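Local coordinates for protein deferrochelatase (Vibrio cholerae, PDB 5DE0) that binds heme b and probably works as a dye-decolorizing (DyP-type) peroxidase, reducing hydrogen peroxide while oxidising organic substrates, at residues B[79-84]-B[89-94]; B[147-152]-B[198-203]; B[214-219]-B[264-269]. All coordinates share one frame; numbering follows the deposited sequence.

Interaction 1: B[79-84]-B[89-94]; sequences IDFPEL and THAPST
L84 and A91 form a hydrogen-bonded pair in the small antiparallel β-hairpin made by strands 84-86 and 89-91. A91 N gives a firm bond to L84 O at 2.7 Å, whereas the return bond from L84 N to A91 O is weak at 3.3 Å. The two side chains lie on the same face, L84 CB being 4.1 Å from A91 CB. Beside this pair, H90 NE2 donates to E83 OE1 over 2.9 Å. E83 OE1 lies almost in the imidazole plane, at the ring edge, but the carboxylate itself is turned steeply against the ring (planes 75° apart), and the nitrogen meets OE1 from well above the carboxylate plane (57° out of it). Beyond the hairpin, S93 reaches back to the loop: with OG anti to the backbone N (chi1 -176°), its hydroxyl donates to F81 O at 2.7 Å, in the carbonyl plane. The F81 ring turns inward, CE1 lying 3.6 Å from P92 O, and is also packed by L263 and Y288. Side-chain bonds thus flank the L84-A91 pair and, at S93, carry the pairing past the strands; the His-carboxylate bond would probably strengthen if the imidazole were protonated.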
loop_
_atom_site.group_PDB
_atom_site.type_symbol
_atom_site.label_atom_id
_atom_site.label_comp_id
_atom_site.label_asym_id
_atom_site.label_seq_id
_atom_site.Cartn_x
_atom_site.Cartn_y
_atom_site.Cartn_z
ATOM N N ILE B 79 0.814 -14.117 27.525
ATOM C CA ILE B 79 0.107 -13.146 28.354
ATOM C C ILE B 79 -0.429 -11.998 27.507
ATOM O O ILE B 79 -0.093 -11.877 26.328
ATOM C CB ILE B 79 1.015 -12.554 29.455
ATOM C CG1 ILE B 79 2.134 -11.718 28.828
ATOM C CG2 ILE B 79 1.589 -13.649 30.341
ATOM C CD1 ILE B 79 3.006 -11.000 29.837
ATOM N N ASP B 80 -1.258 -11.153 28.112
ATOM C CA ASP B 80 -1.700 -9.928 27.457
ATOM C C ASP B 80 -0.530 -8.965 27.335
ATOM O O ASP B 80 0.333 -8.916 28.209
ATOM C CB ASP B 80 -2.845 -9.270 28.233
ATOM C CG ASP B 80 -4.161 -10.001 28.065
ATOM O OD1 ASP B 80 -4.163 -11.101 27.474
ATOM O OD2 ASP B 80 -5.195 -9.478 28.530
ATOM N N PHE B 81 -0.500 -8.206 26.246
ATOM C CA PHE B 81 0.535 -7.202 26.038
ATOM C C PHE B 81 0.345 -6.054 27.024
ATOM O O PHE B 81 -0.623 -5.301 26.923
ATOM C CB PHE B 81 0.493 -6.689 24.597
ATOM C CG PHE B 81 1.653 -5.812 24.221
ATOM C CD1 PHE B 81 1.606 -4.445 24.437
ATOM C CD2 PHE B 81 2.781 -6.352 23.628
ATOM C CE1 PHE B 81 2.667 -3.635 24.084
ATOM C CE2 PHE B 81 3.847 -5.547 23.270
ATOM C CZ PHE B 81 3.790 -4.187 23.499
ATOM N N PRO B 82 1.267 -5.919 27.990
ATOM C CA PRO B 82 1.127 -4.862 28.996
ATOM C C PRO B 82 1.519 -3.494 28.447
ATOM O O PRO B 82 2.424 -3.410 27.617
ATOM C CB PRO B 82 2.091 -5.306 30.097
ATOM C CG PRO B 82 3.167 -6.029 29.361
ATOM C CD PRO B 82 2.497 -6.708 28.186
ATOM N N GLU B 83 0.846 -2.440 28.898
ATOM C CA GLU B 83 1.224 -1.085 28.515
ATOM C C GLU B 83 2.492 -0.655 29.242
ATOM O O GLU B 83 2.650 -0.918 30.435
ATOM C CB GLU B 83 0.094 -0.097 28.804
ATOM C CG GLU B 83 -1.063 -0.174 27.829
ATOM C CD GLU B 83 -1.877 1.104 27.795
ATOM O OE1 GLU B 83 -1.448 2.095 28.420
ATOM O OE2 GLU B 83 -2.940 1.119 27.140
ATOM N N LEU B 84 3.393 0.003 28.519
ATOM C CA LEU B 84 4.655 0.455 29.095
ATOM C C LEU B 84 4.897 1.934 28.808
ATOM O O LEU B 84 4.518 2.443 27.752
ATOM C CB LEU B 84 5.821 -0.379 28.554
ATOM C CG LEU B 84 5.747 -1.901 28.713
ATOM C CD1 LEU B 84 6.952 -2.565 28.064
ATOM C CD2 LEU B 84 5.642 -2.294 30.178
ATOM N N THR B 89 6.858 8.438 25.299
ATOM C CA THR B 89 7.515 7.136 25.265
ATOM C C THR B 89 6.532 6.083 25.763
ATOM O O THR B 89 6.719 5.488 26.825
ATOM C CB THR B 89 8.799 7.118 26.124
ATOM O OG1 THR B 89 9.534 8.330 25.917
ATOM C CG2 THR B 89 9.677 5.928 25.757
ATOM N N HIS B 90 5.474 5.867 24.986
ATOM C CA HIS B 90 4.372 5.010 25.411
ATOM C C HIS B 90 4.170 3.813 24.481
ATOM O O HIS B 90 4.243 3.941 23.258
ATOM C CB HIS B 90 3.078 5.828 25.500
ATOM C CG HIS B 90 1.919 5.076 26.080
ATOM N ND1 HIS B 90 0.719 4.933 25.419
ATOM C CD2 HIS B 90 1.776 4.433 27.263
ATOM C CE1 HIS B 90 -0.115 4.232 26.168
ATOM N NE2 HIS B 90 0.502 3.916 27.292
ATOM N N ALA B 91 3.915 2.651 25.078
ATOM C CA ALA B 91 3.645 1.433 24.323
ATOM C C ALA B 91 2.217 0.961 24.577
ATOM O O ALA B 91 1.963 0.225 25.530
ATOM C CB ALA B 91 4.646 0.339 24.687
ATOM N N PRO B 92 1.279 1.391 23.719
ATOM C CA PRO B 92 -0.149 1.078 23.843
ATOM C C PRO B 92 -0.445 -0.415 23.711
ATOM O O PRO B 92 0.321 -1.145 23.083
ATOM C CB PRO B 92 -0.784 1.853 22.680
ATOM C CG PRO B 92 0.215 2.897 22.313
ATOM C CD PRO B 92 1.550 2.274 22.573
ATOM N N SER B 93 -1.550 -0.855 24.305
ATOM C CA SER B 93 -1.998 -2.238 24.172
ATOM C C SER B 93 -3.254 -2.303 23.313
ATOM O O SER B 93 -4.223 -1.586 23.563
ATOM C CB SER B 93 -2.259 -2.858 25.546
ATOM O OG SER B 93 -2.596 -4.231 25.434
ATOM N N THR B 94 -3.236 -3.160 22.297
ATOM C CA THR B 94 -4.353 -3.255 21.363
ATOM C C THR B 94 -5.271 -4.425 21.694
ATOM O O THR B 94 -4.806 -5.537 21.945
ATOM C CB THR B 94 -3.861 -3.408 19.908
ATOM O OG1 THR B 94 -2.832 -2.447 19.640
ATOM C CG2 THR B 94 -5.007 -3.205 18.931
#

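Interaction 2: B[147-152]-B[198-203]; sequences DGTENP and IGRTKP. With HEM (protoporphyrin IX containing Fe), chain F.
T149 and R200 are the nearest residues of two irregular backbones that stay well apart, their CA atoms 9.8 Å from each other, and side chains, chiefly the long one of R200, bridge the distance. R200 spans most of it: bent at chi3 (77°), it runs past a heme propionate arm, its CD 3.5 Å from HEM CAD, and delivers its guanidinium to 147-152. There T149 CG2 sits over one face of the group, 3.5 Å from R200 NH2. E150 bends at chi2 to bring OE2 to R200 NH2 at 3.1 Å, a salt bridge whose hydrogen bond is weak and poorly directed, the carboxylate and guanidinium planes being 42° apart. The stronger partner of R200 NH2 is the carbonyl of S205, whose hydroxyl bonds T149 OG1. On the backbone side, one propionate is gripped at both oxygens, by G148 N to HEM O1D at 2.6 Å and by E150 N to HEM O2D at 2.8 Å. D147 makes a salt bridge with R233, which itself bonds the heme; D147 and G148 close the GXXDG signature of DyP-type peroxidases. The contact thus joins the loop between strand 125-134 and helix 155-161 to the chain leaving helix 191-198, which breaks at G199 with positive phi before helix 216-220 begins.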
loop_
_atom_site.group_PDB
_atom_site.type_symbol
_atom_site.label_atom_id
_atom_site.label_comp_id
_atom_site.label_asym_id
_atom_site.label_seq_id
_atom_site.Cartn_x
_atom_site.Cartn_y
_atom_site.Cartn_z
ATOM N N ASP B 147 17.862 -2.425 8.388
ATOM C CA ASP B 147 17.184 -3.182 9.434
ATOM C C ASP B 147 17.300 -4.684 9.188
ATOM O O ASP B 147 16.943 -5.174 8.117
ATOM C CB ASP B 147 15.712 -2.772 9.520
ATOM C CG ASP B 147 14.983 -3.452 10.663
ATOM O OD1 ASP B 147 15.639 -3.801 11.668
ATOM O OD2 ASP B 147 13.754 -3.640 10.557
ATOM N N GLY B 148 17.804 -5.407 10.183
ATOM C CA GLY B 148 17.936 -6.850 10.087
ATOM C C GLY B 148 19.374 -7.325 9.995
ATOM O O GLY B 148 19.630 -8.486 9.675
ATOM N N THR B 149 20.314 -6.428 10.279
ATOM C CA THR B 149 21.739 -6.741 10.186
ATOM C C THR B 149 22.145 -7.899 11.099
ATOM O O THR B 149 22.809 -8.838 10.657
ATOM C CB THR B 149 22.602 -5.511 10.526
ATOM O OG1 THR B 149 22.333 -4.463 9.583
ATOM C CG2 THR B 149 24.082 -5.862 10.476
ATOM N N GLU B 150 21.741 -7.837 12.364
ATOM C CA GLU B 150 22.075 -8.887 13.321
ATOM C C GLU B 150 20.936 -9.887 13.498
ATOM O O GLU B 150 20.944 -10.688 14.432
ATOM C CB GLU B 150 22.450 -8.279 14.676
ATOM C CG GLU B 150 23.663 -7.357 14.630
ATOM C CD GLU B 150 24.940 -8.082 14.241
ATOM O OE1 GLU B 150 25.067 -9.284 14.556
ATOM O OE2 GLU B 150 25.816 -7.449 13.616
ATOM N N ASN B 151 19.955 -9.834 12.603
ATOM C CA ASN B 151 18.853 -10.789 12.620
ATOM C C ASN B 151 19.386 -12.187 12.318
ATOM O O ASN B 151 20.138 -12.365 11.358
ATOM C CB ASN B 151 17.779 -10.386 11.604
ATOM C CG ASN B 151 16.398 -10.922 11.956
ATOM O OD1 ASN B 151 16.014 -10.979 13.125
ATOM N ND2 ASN B 151 15.641 -11.310 10.937
ATOM N N PRO B 152 19.011 -13.179 13.146
ATOM C CA PRO B 152 19.461 -14.569 12.997
ATOM C C PRO B 152 19.332 -15.083 11.566
ATOM O O PRO B 152 18.433 -14.661 10.836
ATOM C CB PRO B 152 18.534 -15.336 13.941
ATOM C CG PRO B 152 18.213 -14.349 15.003
ATOM C CD PRO B 152 18.130 -13.013 14.315
ATOM N N ILE B 198 21.009 5.147 16.981
ATOM C CA ILE B 198 20.829 3.751 16.597
ATOM C C ILE B 198 21.851 2.849 17.285
ATOM O O ILE B 198 21.491 1.851 17.914
ATOM C CB ILE B 198 20.935 3.570 15.068
ATOM C CG1 ILE B 198 19.794 4.305 14.364
ATOM C CG2 ILE B 198 20.917 2.095 14.694
ATOM C CD1 ILE B 198 18.421 3.789 14.731
ATOM N N GLY B 199 23.126 3.206 17.163
ATOM C CA GLY B 199 24.197 2.420 17.745
ATOM C C GLY B 199 25.029 1.726 16.684
ATOM O O GLY B 199 25.957 0.983 17.000
ATOM N N ARG B 200 24.684 1.961 15.420
ATOM C CA ARG B 200 25.430 1.405 14.295
ATOM C C ARG B 200 25.667 2.457 13.217
ATOM O O ARG B 200 24.992 3.486 13.176
ATOM C CB ARG B 200 24.693 0.205 13.689
ATOM C CG ARG B 200 24.481 -0.956 14.644
ATOM C CD ARG B 200 23.863 -2.147 13.934
ATOM N NE ARG B 200 24.838 -2.877 13.132
ATOM C CZ ARG B 200 25.528 -3.923 13.574
ATOM N NH1 ARG B 200 25.348 -4.362 14.811
ATOM N NH2 ARG B 200 26.397 -4.532 12.778
ATOM N N THR B 201 26.631 2.185 12.342
ATOM C CA THR B 201 26.912 3.061 11.215
ATOM C C THR B 201 25.745 3.006 10.235
ATOM O O THR B 201 25.089 1.976 10.104
ATOM C CB THR B 201 28.221 2.665 10.503
ATOM O OG1 THR B 201 29.214 2.329 11.478
ATOM C CG2 THR B 201 28.735 3.806 9.644
ATOM N N LYS B 202 25.480 4.115 9.554
ATOM C CA LYS B 202 24.320 4.198 8.669
ATOM C C LYS B 202 24.528 3.551 7.289
ATOM O O LYS B 202 23.681 2.773 6.852
ATOM C CB LYS B 202 23.889 5.660 8.503
ATOM C CG LYS B 202 22.564 5.843 7.790
ATOM C CD LYS B 202 22.082 7.280 7.887
ATOM C CE LYS B 202 20.703 7.441 7.274
ATOM N NZ LYS B 202 20.138 8.801 7.490
ATOM N N PRO B 203 25.640 3.857 6.593
ATOM C CA PRO B 203 25.743 3.259 5.255
ATOM C C PRO B 203 26.005 1.752 5.247
ATOM O O PRO B 203 25.455 1.063 4.388
ATOM C CB PRO B 203 26.924 4.009 4.630
ATOM C CG PRO B 203 27.741 4.447 5.784
ATOM C CD PRO B 203 26.754 4.788 6.855
HETATM C CHA HEM F . 18.456 -4.052 15.798
HETATM C CHB HEM F . 14.780 -5.522 18.601
HETATM C CHC HEM F . 12.175 -1.626 17.298
HETATM C CHD HEM F . 15.480 -0.664 13.882
HETATM C C1A HEM F . 17.691 -4.790 16.674
HETATM C C2A HEM F . 18.084 -6.023 17.327
HETATM C C3A HEM F . 17.069 -6.428 18.097
HETATM C C4A HEM F . 15.997 -5.465 17.961
HETATM C CMA HEM F . 17.026 -7.693 18.982
HETATM C CAA HEM F . 19.444 -6.736 17.156
HETATM C CBA HEM F . 20.300 -6.457 18.390
HETATM C CGA HEM F . 21.689 -6.998 18.185
HETATM O O1A HEM F . 22.493 -6.332 17.484
HETATM O O2A HEM F . 21.987 -8.092 18.728
HETATM C C1B HEM F . 13.800 -4.557 18.557
HETATM C C2B HEM F . 12.652 -4.488 19.433
HETATM C C3B HEM F . 11.922 -3.428 19.088
HETATM C C4B HEM F . 12.584 -2.764 17.970
HETATM C CMB HEM F . 12.315 -5.479 20.570
HETATM C CAB HEM F . 10.612 -3.041 19.810
HETATM C CBB HEM F . 9.861 -2.012 19.425
HETATM C C1C HEM F . 12.821 -1.035 16.231
HETATM C C2C HEM F . 12.356 0.106 15.464
HETATM C C3C HEM F . 13.277 0.366 14.516
HETATM C C4C HEM F . 14.348 -0.599 14.665
HETATM C CMC HEM F . 11.023 0.843 15.736
HETATM C CAC HEM F . 13.313 1.464 13.423
HETATM C CBC HEM F . 12.423 2.454 13.305
HETATM C C1D HEM F . 16.626 -1.386 14.143
HETATM C C2D HEM F . 17.922 -1.136 13.555
HETATM C C3D HEM F . 18.854 -2.197 14.152
HETATM C C4D HEM F . 18.027 -2.981 15.042
HETATM C CMD HEM F . 18.297 -0.036 12.539
HETATM C CAD HEM F . 20.358 -2.379 13.866
HETATM C CBD HEM F . 20.570 -3.272 12.649
HETATM C CGD HEM F . 20.063 -4.661 12.935
HETATM O O1D HEM F . 18.920 -4.980 12.517
HETATM O O2D HEM F . 20.800 -5.454 13.577
HETATM N NA HEM F . 16.411 -4.480 17.086
HETATM N NB HEM F . 13.728 -3.490 17.679
HETATM N NC HEM F . 14.039 -1.435 15.715
HETATM N ND HEM F . 16.731 -2.473 15.006
HETATM FE FE HEM F . 15.275 -2.909 16.417
#

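Interaction 3: B[214-219]-B[264-269]; sequences ASHVGR and ESMYGV. With HEM (protoporphyrin IX containing Fe), chain F.
S265 and M266, in the last turn of helix 257-266, pack against R219 and H216 of the short helix 216-220 that carries the proximal histidine of the DyP heme pocket. S265 comes first: its hydroxyl donates to R219 O at 2.9 Å, in the carbonyl plane and on a lone pair, while its oxygen also lies over one face of the R219 guanidinium. R219 curls back through bends at chi2 and chi3, letting NH1 make a weak bond to S265 O at 3.2 Å; its NH2 is held more firmly by a salt bridge to D271. M266 follows and turns to the heme. Its SD touches the vinyl carbon HEM CAB at 3.5 Å, and chi3 (56°) folds the methyl to the edge of the imidazole, where CE lies 3.8 Å from H216 CE1, in the ring plane. At Y267 the chain leaves the helix, G268 takes a positive phi, and V269 N bonds E264 O at 2.8 Å, closing the helix end. The facing helix starts with S215 as N-cap, its OG accepting from G218 N at 3.1 Å. D275 bonds H216 ND1, fixing how the imidazole is turned, and on the other side of the ring H216 NE2 binds the heme iron at 2.5 Å.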
loop_
_atom_site.group_PDB
_atom_site.type_symbol
_atom_site.label_atom_id
_atom_site.label_comp_id
_atom_site.label_asym_id
_atom_site.label_seq_id
_atom_site.Cartn_x
_atom_site.Cartn_y
_atom_site.Cartn_z
ATOM N N ALA B 214 22.054 4.080 25.972
ATOM C CA ALA B 214 20.723 4.588 25.662
ATOM C C ALA B 214 20.407 4.479 24.172
ATOM O O ALA B 214 19.281 4.742 23.751
ATOM C CB ALA B 214 20.587 6.029 26.128
ATOM N N SER B 215 21.400 4.092 23.377
ATOM C CA SER B 215 21.169 3.847 21.957
ATOM C C SER B 215 20.280 2.622 21.798
ATOM O O SER B 215 20.183 1.802 22.712
ATOM C CB SER B 215 22.486 3.645 21.208
ATOM O OG SER B 215 23.023 2.360 21.465
ATOM N N HIS B 216 19.642 2.492 20.640
ATOM C CA HIS B 216 18.685 1.412 20.423
ATOM C C HIS B 216 19.315 0.031 20.584
ATOM O O HIS B 216 18.789 -0.815 21.309
ATOM C CB HIS B 216 18.049 1.523 19.040
ATOM C CG HIS B 216 16.950 0.535 18.814
ATOM N ND1 HIS B 216 15.788 0.538 19.553
ATOM C CD2 HIS B 216 16.844 -0.499 17.946
ATOM C CE1 HIS B 216 15.006 -0.446 19.145
ATOM N NE2 HIS B 216 15.624 -1.090 18.173
ATOM N N VAL B 217 20.434 -0.194 19.905
ATOM C CA VAL B 217 21.158 -1.455 20.030
ATOM C C VAL B 217 21.625 -1.642 21.471
ATOM O O VAL B 217 21.590 -2.750 22.003
ATOM C CB VAL B 217 22.362 -1.516 19.067
ATOM C CG1 VAL B 217 23.185 -2.775 19.309
ATOM C CG2 VAL B 217 21.884 -1.462 17.624
ATOM N N GLY B 218 22.038 -0.550 22.107
ATOM C CA GLY B 218 22.424 -0.588 23.506
ATOM C C GLY B 218 21.287 -1.044 24.403
ATOM O O GLY B 218 21.512 -1.642 25.455
ATOM N N ARG B 219 20.058 -0.764 23.976
ATOM C CA ARG B 219 18.869 -1.145 24.729
ATOM C C ARG B 219 18.455 -2.593 24.476
ATOM O O ARG B 219 17.985 -3.275 25.386
ATOM C CB ARG B 219 17.700 -0.218 24.388
ATOM C CG ARG B 219 17.887 1.243 24.778
ATOM C CD ARG B 219 17.666 1.474 26.268
ATOM N NE ARG B 219 18.833 1.114 27.071
ATOM C CZ ARG B 219 18.892 1.225 28.393
ATOM N NH1 ARG B 219 17.848 1.688 29.068
ATOM N NH2 ARG B 219 19.994 0.873 29.041
ATOM N N GLU B 264 10.978 -3.627 28.233
ATOM C CA GLU B 264 11.170 -2.994 29.533
ATOM C C GLU B 264 12.469 -2.196 29.562
ATOM O O GLU B 264 12.596 -1.215 30.300
ATOM C CB GLU B 264 11.161 -4.039 30.650
ATOM C CG GLU B 264 9.773 -4.557 30.998
ATOM C CD GLU B 264 9.799 -5.664 32.030
ATOM O OE1 GLU B 264 10.901 -6.146 32.364
ATOM O OE2 GLU B 264 8.713 -6.052 32.509
ATOM N N SER B 265 13.431 -2.623 28.750
ATOM C CA SER B 265 14.696 -1.912 28.618
ATOM C C SER B 265 14.524 -0.663 27.759
ATOM O O SER B 265 15.126 0.377 28.027
ATOM C CB SER B 265 15.764 -2.827 28.017
ATOM O OG SER B 265 16.981 -2.132 27.814
ATOM N N MET B 266 13.691 -0.771 26.728
ATOM C CA MET B 266 13.465 0.334 25.801
ATOM C C MET B 266 12.618 1.441 26.414
ATOM O O MET B 266 12.862 2.622 26.175
ATOM C CB MET B 266 12.792 -0.170 24.520
ATOM C CG MET B 266 13.719 -0.902 23.565
ATOM S SD MET B 266 12.835 -1.537 22.130
ATOM C CE MET B 266 12.086 -0.034 21.505
ATOM N N TYR B 267 11.626 1.055 27.209
ATOM C CA TYR B 267 10.654 2.013 27.721
ATOM C C TYR B 267 10.916 2.419 29.170
ATOM O O TYR B 267 10.011 2.867 29.872
ATOM C CB TYR B 267 9.239 1.448 27.571
ATOM C CG TYR B 267 8.719 1.520 26.150
ATOM C CD1 TYR B 267 7.948 2.598 25.729
ATOM C CD2 TYR B 267 9.011 0.522 25.228
ATOM C CE1 TYR B 267 7.474 2.675 24.432
ATOM C CE2 TYR B 267 8.540 0.594 23.926
ATOM C CZ TYR B 267 7.773 1.672 23.535
ATOM O OH TYR B 267 7.302 1.750 22.245
ATOM N N GLY B 268 12.162 2.263 29.607
ATOM C CA GLY B 268 12.602 2.796 30.885
ATOM C C GLY B 268 12.126 2.084 32.139
ATOM O O GLY B 268 12.145 2.664 33.223
ATOM N N VAL B 269 11.706 0.831 32.002
ATOM C CA VAL B 269 11.277 0.048 33.158
ATOM C C VAL B 269 12.482 -0.553 33.878
ATOM O O VAL B 269 12.515 -0.619 35.109
ATOM C CB VAL B 269 10.307 -1.077 32.751
ATOM C CG1 VAL B 269 9.964 -1.952 33.951
ATOM C CG2 VAL B 269 9.046 -0.493 32.137
HETATM C CHA HEM F . 18.456 -4.052 15.798
HETATM C CHB HEM F . 14.780 -5.522 18.601
HETATM C CHC HEM F . 12.175 -1.626 17.298
HETATM C CHD HEM F . 15.480 -0.664 13.882
HETATM C C1A HEM F . 17.691 -4.790 16.674
HETATM C C2A HEM F . 18.084 -6.023 17.327
HETATM C C3A HEM F . 17.069 -6.428 18.097
HETATM C C4A HEM F . 15.997 -5.465 17.961
HETATM C CMA HEM F . 17.026 -7.693 18.982
HETATM C CAA HEM F . 19.444 -6.736 17.156
HETATM C CBA HEM F . 20.300 -6.457 18.390
HETATM C CGA HEM F . 21.689 -6.998 18.185
HETATM O O1A HEM F . 22.493 -6.332 17.484
HETATM O O2A HEM F . 21.987 -8.092 18.728
HETATM C C1B HEM F . 13.800 -4.557 18.557
HETATM C C2B HEM F . 12.652 -4.488 19.433
HETATM C C3B HEM F . 11.922 -3.428 19.088
HETATM C C4B HEM F . 12.584 -2.764 17.970
HETATM C CMB HEM F . 12.315 -5.479 20.570
HETATM C CAB HEM F . 10.612 -3.041 19.810
HETATM C CBB HEM F . 9.861 -2.012 19.425
HETATM C C1C HEM F . 12.821 -1.035 16.231
HETATM C C2C HEM F . 12.356 0.106 15.464
HETATM C C3C HEM F . 13.277 0.366 14.516
HETATM C C4C HEM F . 14.348 -0.599 14.665
HETATM C CMC HEM F . 11.023 0.843 15.736
HETATM C CAC HEM F . 13.313 1.464 13.423
HETATM C CBC HEM F . 12.423 2.454 13.305
HETATM C C1D HEM F . 16.626 -1.386 14.143
HETATM C C2D HEM F . 17.922 -1.136 13.555
HETATM C C3D HEM F . 18.854 -2.197 14.152
HETATM C C4D HEM F . 18.027 -2.981 15.042
HETATM C CMD HEM F . 18.297 -0.036 12.539
HETATM C CAD HEM F . 20.358 -2.379 13.866
HETATM C CBD HEM F . 20.570 -3.272 12.649
HETATM C CGD HEM F . 20.063 -4.661 12.935
HETATM O O1D HEM F . 18.920 -4.980 12.517
HETATM O O2D HEM F . 20.800 -5.454 13.577
HETATM N NA HEM F . 16.411 -4.480 17.086
HETATM N NB HEM F . 13.728 -3.490 17.679
HETATM N NC HEM F . 14.039 -1.435 15.715
HETATM N ND HEM F . 16.731 -2.473 15.006
HETATM FE FE HEM F . 15.275 -2.909 16.417
#

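Following the chain, interaction 1 closes a short hairpin in the N-terminal half of the DyP fold, with four residues between its segments. In the C-terminal half, interaction 2 closes a 45-residue excursion through helices 155-161, 183-188 and 191-198 and strand 172-181, and interaction 3 closes one of 44 residues including strands 232-239 and 247-253. They run in series, with none nested or crossed. Y267 packs on T89 and A91, so interactions 1 and 3 meet and the hairpin lies against the end of helix 257-266. Between interactions 2 and 3, I198 O and V217 N probably share a hydrogen bond that ties helix 191-198 to helix 216-220. Both of these contacts touch the heme, one at a propionate and the other at the iron.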